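Local coordinates for protein choline dehydrogenase and related flavoproteins (Aspergillus oryzae, PDB 3Q9T) that oxidises formate as a flavoenzyme of the glucose-methanol-choline oxidoreductase family, carrying 8-formyl-FAD at its catalytic site, at residues S297-G309 against V424-N436. Numbering follows the deposited sequence. Where two conformers were deposited one is given.
Sequences SRHVGQNLMDHPG and VRPISDPGEVTLN
Val424 CG2 lies over one face of the His307 imidazole, a CH-pi contact 4.2 Å from the ring centroid and sitting off-centre over the ring, while Pro426 CD sits at the ring edge near its plane; His307 ND1 is hydrogen-bonded to His510 ND1. The flat groups of Gln302 and Glu432 meet differently: the two side chains run side by side with amide and carboxylate planes 83° apart, and NE2 of Gln302 donates, within its own amide plane, to the anti lone pair of Glu432 OE2 at 3.0 Å. A bend at chi2 (-59°) folds the glutamine chain so that its amide lies alongside the glutamate. A water accepts from Asn303 N and donates to Gln302 OE1 and Gly431 O, bridging the two segments. Two short backbone bonds join the chains, Val433 N to Gly301 O (2.7 Å, nearly straight) and Gly431 N to Leu304 O (2.7 Å); Leu304 N returns a weak one to Gly431 O, completing a hydrogen-bonded antiparallel pair. Met305, bent at chi2 (78°), and Pro426 run past one another head to tail, CE 3.5 Å from Pro426 CG, with Met305 SD against Pro430. In the resulting small antiparallel sheet, strand 431-434 lies between 302-304 and 445-447. Leu304 packs on helix 267-277, which carries the FAD-binding Glu270, Pro426 meets helix 454-473, and Pro308 opens strand 308-316, which pairs with strand 415-423.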
loop_
_atom_site.group_PDB
_atom_site.type_symbol
_atom_site.label_atom_id
_atom_site.label_comp_id
_atom_site.label_asym_id
_atom_site.label_seq_id
_atom_site.Cartn_x
_atom_site.Cartn_y
_atom_site.Cartn_z
ATOM N N SER A 297 -3.052 22.039 -22.057
ATOM C CA SER A 297 -1.716 22.151 -21.487
ATOM C C SER A 297 -1.282 20.774 -20.978
ATOM O O SER A 297 -1.536 20.407 -19.827
ATOM C CB SER A 297 -1.724 23.189 -20.358
ATOM O OG SER A 297 -0.410 23.531 -19.961
ATOM N N ARG A 298 -0.616 20.024 -21.847
ATOM C CA ARG A 298 -0.274 18.613 -21.609
ATOM C C ARG A 298 0.523 18.352 -20.336
ATOM O O ARG A 298 0.460 17.266 -19.767
ATOM C CB ARG A 298 0.531 18.043 -22.784
ATOM C CG ARG A 298 -0.120 18.168 -24.153
ATOM C CD ARG A 298 0.459 17.124 -25.125
ATOM N NE ARG A 298 1.521 17.602 -26.019
ATOM C CZ ARG A 298 2.456 18.502 -25.717
ATOM N NH1 ARG A 298 2.508 19.069 -24.525
ATOM N NH2 ARG A 298 3.358 18.831 -26.621
ATOM N N HIS A 299 1.301 19.340 -19.908
ATOM C CA HIS A 299 2.250 19.119 -18.828
ATOM C C HIS A 299 1.664 19.333 -17.433
ATOM O O HIS A 299 2.337 19.092 -16.430
ATOM C CB HIS A 299 3.508 19.990 -19.040
ATOM C CG HIS A 299 4.418 19.475 -20.110
ATOM N ND1 HIS A 299 5.358 18.489 -19.882
ATOM C CD2 HIS A 299 4.515 19.787 -21.425
ATOM C CE1 HIS A 299 5.996 18.223 -21.006
ATOM N NE2 HIS A 299 5.509 19.000 -21.956
ATOM N N VAL A 300 0.421 19.805 -17.364
ATOM C CA VAL A 300 -0.176 20.117 -16.074
ATOM C C VAL A 300 -0.374 18.848 -15.240
ATOM O O VAL A 300 -1.050 17.913 -15.668
ATOM C CB VAL A 300 -1.521 20.855 -16.228
ATOM C CG1 VAL A 300 -2.206 20.999 -14.859
ATOM C CG2 VAL A 300 -1.314 22.224 -16.885
ATOM N N GLY A 301 0.213 18.816 -14.048
ATOM C CA GLY A 301 0.159 17.618 -13.218
ATOM C C GLY A 301 1.215 16.575 -13.592
ATOM O O GLY A 301 1.471 15.659 -12.820
ATOM N N GLN A 302 1.804 16.693 -14.786
ATOM C CA GLN A 302 2.887 15.793 -15.198
ATOM C C GLN A 302 4.234 16.220 -14.619
ATOM O O GLN A 302 4.349 17.302 -14.041
ATOM C CB GLN A 302 2.959 15.716 -16.725
ATOM C CG GLN A 302 1.666 15.222 -17.340
ATOM C CD GLN A 302 1.266 13.838 -16.834
ATOM O OE1 GLN A 302 2.030 12.877 -16.949
ATOM N NE2 GLN A 302 0.072 13.739 -16.259
ATOM N N ASN A 303 5.250 15.367 -14.753
ATOM C CA ASN A 303 6.590 15.711 -14.275
ATOM C C ASN A 303 6.698 15.878 -12.766
ATOM O O ASN A 303 7.589 16.565 -12.278
ATOM C CB ASN A 303 7.090 16.991 -14.944
ATOM C CG ASN A 303 6.894 16.969 -16.444
ATOM O OD1 ASN A 303 7.343 16.047 -17.122
ATOM N ND2 ASN A 303 6.198 17.971 -16.966
ATOM N N LEU A 304 5.793 15.256 -12.021
ATOM C CA LEU A 304 5.924 15.241 -10.572
ATOM C C LEU A 304 7.224 14.512 -10.206
ATOM O O LEU A 304 7.385 13.328 -10.518
ATOM C CB LEU A 304 4.727 14.536 -9.955
ATOM C CG LEU A 304 4.880 14.154 -8.496
ATOM C CD1 LEU A 304 4.960 15.425 -7.681
ATOM C CD2 LEU A 304 3.731 13.264 -8.055
ATOM N N MET A 305 8.158 15.218 -9.566
ATOM C CA MET A 305 9.424 14.603 -9.145
ATOM C C MET A 305 9.700 14.874 -7.670
ATOM O O MET A 305 9.546 16.009 -7.194
ATOM C CB MET A 305 10.601 15.099 -9.990
ATOM C CG MET A 305 11.820 14.196 -9.912
ATOM S SD MET A 305 11.651 12.706 -10.940
ATOM C CE MET A 305 13.122 11.836 -10.412
ATOM N N ASP A 306 10.093 13.826 -6.953
ATOM C CA ASP A 306 10.329 13.920 -5.517
ATOM C C ASP A 306 11.596 13.117 -5.209
ATOM O O ASP A 306 12.110 12.410 -6.083
ATOM C CB ASP A 306 9.111 13.361 -4.774
ATOM C CG ASP A 306 9.125 13.651 -3.260
ATOM O OD1 ASP A 306 10.032 14.329 -2.762
ATOM O OD2 ASP A 306 8.196 13.194 -2.565
ATOM N N HIS A 307 12.102 13.228 -3.983
ATOM C CA HIS A 307 13.243 12.417 -3.553
ATOM C C HIS A 307 12.751 11.198 -2.778
ATOM O O HIS A 307 12.025 11.358 -1.799
ATOM C CB HIS A 307 14.121 13.206 -2.588
ATOM C CG HIS A 307 14.881 14.335 -3.213
ATOM N ND1 HIS A 307 15.041 15.548 -2.584
ATOM C CD2 HIS A 307 15.551 14.427 -4.386
ATOM C CE1 HIS A 307 15.767 16.346 -3.346
ATOM N NE2 HIS A 307 16.096 15.688 -4.442
ATOM N N PRO A 308 13.178 9.982 -3.169
ATOM C CA PRO A 308 12.803 8.841 -2.326
ATOM C C PRO A 308 13.765 8.795 -1.146
ATOM O O PRO A 308 14.905 9.229 -1.292
ATOM C CB PRO A 308 13.035 7.642 -3.245
ATOM C CG PRO A 308 14.185 8.080 -4.114
ATOM C CD PRO A 308 14.125 9.592 -4.232
ATOM N N GLY A 309 13.300 8.327 0.009
ATOM C CA GLY A 309 14.134 8.243 1.185
ATOM C C GLY A 309 13.940 6.863 1.778
ATOM O O GLY A 309 12.814 6.375 1.822
ATOM N N VAL A 424 19.147 11.992 -3.686
ATOM C CA VAL A 424 18.922 13.390 -3.976
ATOM C C VAL A 424 18.979 13.634 -5.499
ATOM O O VAL A 424 18.406 14.593 -6.027
ATOM C CB VAL A 424 19.965 14.176 -3.138
ATOM C CG1 VAL A 424 20.837 15.031 -3.989
ATOM C CG2 VAL A 424 19.294 14.903 -1.969
ATOM N N ARG A 425 19.623 12.708 -6.205
ATOM C CA ARG A 425 19.718 12.737 -7.664
ATOM C C ARG A 425 19.212 11.429 -8.280
ATOM O O ARG A 425 19.996 10.678 -8.859
ATOM C CB ARG A 425 21.172 12.959 -8.077
ATOM C CG ARG A 425 21.673 14.375 -7.771
ATOM C CD ARG A 425 21.570 15.265 -8.986
ATOM N NE ARG A 425 20.211 15.311 -9.518
ATOM C CZ ARG A 425 19.282 16.196 -9.160
ATOM N NH1 ARG A 425 19.525 17.131 -8.245
ATOM N NH2 ARG A 425 18.090 16.137 -9.711
ATOM N N PRO A 426 17.900 11.149 -8.158
ATOM C CA PRO A 426 17.377 9.898 -8.713
ATOM C C PRO A 426 17.276 10.036 -10.225
ATOM O O PRO A 426 17.334 11.148 -10.715
ATOM C CB PRO A 426 15.981 9.808 -8.092
ATOM C CG PRO A 426 15.579 11.243 -7.925
ATOM C CD PRO A 426 16.830 11.980 -7.568
ATOM N N ILE A 427 17.143 8.938 -10.948
ATOM C CA ILE A 427 16.948 9.041 -12.387
ATOM C C ILE A 427 15.659 8.380 -12.851
ATOM O O ILE A 427 15.404 8.309 -14.053
ATOM C CB ILE A 427 18.098 8.395 -13.148
ATOM C CG1 ILE A 427 18.236 6.933 -12.706
ATOM C CG2 ILE A 427 19.374 9.218 -12.953
ATOM C CD1 ILE A 427 19.062 6.068 -13.646
ATOM N N SER A 428 14.856 7.878 -11.915
ATOM C CA SER A 428 13.534 7.371 -12.276
ATOM C C SER A 428 12.709 8.467 -12.953
ATOM O O SER A 428 12.823 9.644 -12.598
ATOM C CB SER A 428 12.792 6.847 -11.044
ATOM O OG SER A 428 13.368 5.639 -10.596
ATOM N N ASP A 429 11.903 8.086 -13.945
ATOM C CA ASP A 429 10.957 9.010 -14.562
ATOM C C ASP A 429 10.053 9.609 -13.488
ATOM O O ASP A 429 9.866 9.008 -12.440
ATOM C CB ASP A 429 10.089 8.286 -15.597
ATOM C CG ASP A 429 10.833 8.011 -16.902
ATOM O OD1 ASP A 429 11.872 8.651 -17.152
ATOM O OD2 ASP A 429 10.377 7.148 -17.674
ATOM N N PRO A 430 9.489 10.790 -13.760
ATOM C CA PRO A 430 8.554 11.467 -12.858
ATOM C C PRO A 430 7.233 10.725 -12.736
ATOM O O PRO A 430 6.883 9.937 -13.608
ATOM C CB PRO A 430 8.312 12.813 -13.544
ATOM C CG PRO A 430 8.679 12.599 -14.967
ATOM C CD PRO A 430 9.781 11.589 -14.962
ATOM N N GLY A 431 6.513 10.981 -11.652
ATOM C CA GLY A 431 5.160 10.489 -11.513
ATOM C C GLY A 431 4.198 11.515 -12.087
ATOM O O GLY A 431 4.544 12.306 -12.964
ATOM N N GLU A 432 2.979 11.514 -11.576
ATOM C CA GLU A 432 1.979 12.460 -12.046
ATOM C C GLU A 432 0.945 12.782 -10.973
ATOM O O GLU A 432 0.717 12.007 -10.027
ATOM C CB GLU A 432 1.283 11.921 -13.309
ATOM C CG GLU A 432 0.717 10.495 -13.155
ATOM C CD GLU A 432 -0.078 10.052 -14.373
ATOM O OE1 GLU A 432 -0.532 8.883 -14.388
ATOM O OE2 GLU A 432 -0.263 10.868 -15.314
ATOM N N VAL A 433 0.332 13.946 -11.118
ATOM C CA VAL A 433 -0.860 14.280 -10.359
ATOM C C VAL A 433 -2.044 14.299 -11.317
ATOM O O VAL A 433 -2.035 15.015 -12.313
ATOM C CB VAL A 433 -0.729 15.649 -9.700
ATOM C CG1 VAL A 433 -2.068 16.103 -9.148
ATOM C CG2 VAL A 433 0.315 15.590 -8.615
ATOM N N THR A 434 -3.056 13.496 -11.036
ATOM C CA THR A 434 -4.241 13.496 -11.878
ATOM C C THR A 434 -5.520 13.777 -11.094
ATOM O O THR A 434 -5.545 13.676 -9.868
ATOM C CB THR A 434 -4.391 12.141 -12.593
ATOM O OG1 THR A 434 -4.258 11.090 -11.629
ATOM C CG2 THR A 434 -3.312 11.986 -13.671
ATOM N N LEU A 435 -6.593 14.098 -11.806
ATOM C CA LEU A 435 -7.867 14.302 -11.149
ATOM C C LEU A 435 -8.531 12.975 -10.827
ATOM O O LEU A 435 -8.455 12.026 -11.606
ATOM C CB LEU A 435 -8.814 15.117 -12.016
ATOM C CG LEU A 435 -8.436 16.557 -12.335
ATOM C CD1 LEU A 435 -9.518 17.130 -13.214
ATOM C CD2 LEU A 435 -8.280 17.375 -11.051
ATOM N N ASN A 436 -9.161 12.918 -9.661
ATOM C CA ASN A 436 -10.029 11.808 -9.312
ATOM C C ASN A 436 -11.432 12.095 -9.838
ATOM O O ASN A 436 -12.190 11.178 -10.154
ATOM C CB ASN A 436 -10.050 11.599 -7.790
ATOM C CG ASN A 436 -8.912 10.707 -7.303
ATOM O OD1 ASN A 436 -8.581 9.706 -7.942
ATOM N ND2 ASN A 436 -8.306 11.070 -6.169
HETATM O O HOH W 1 4.829 12.727 -15.694
#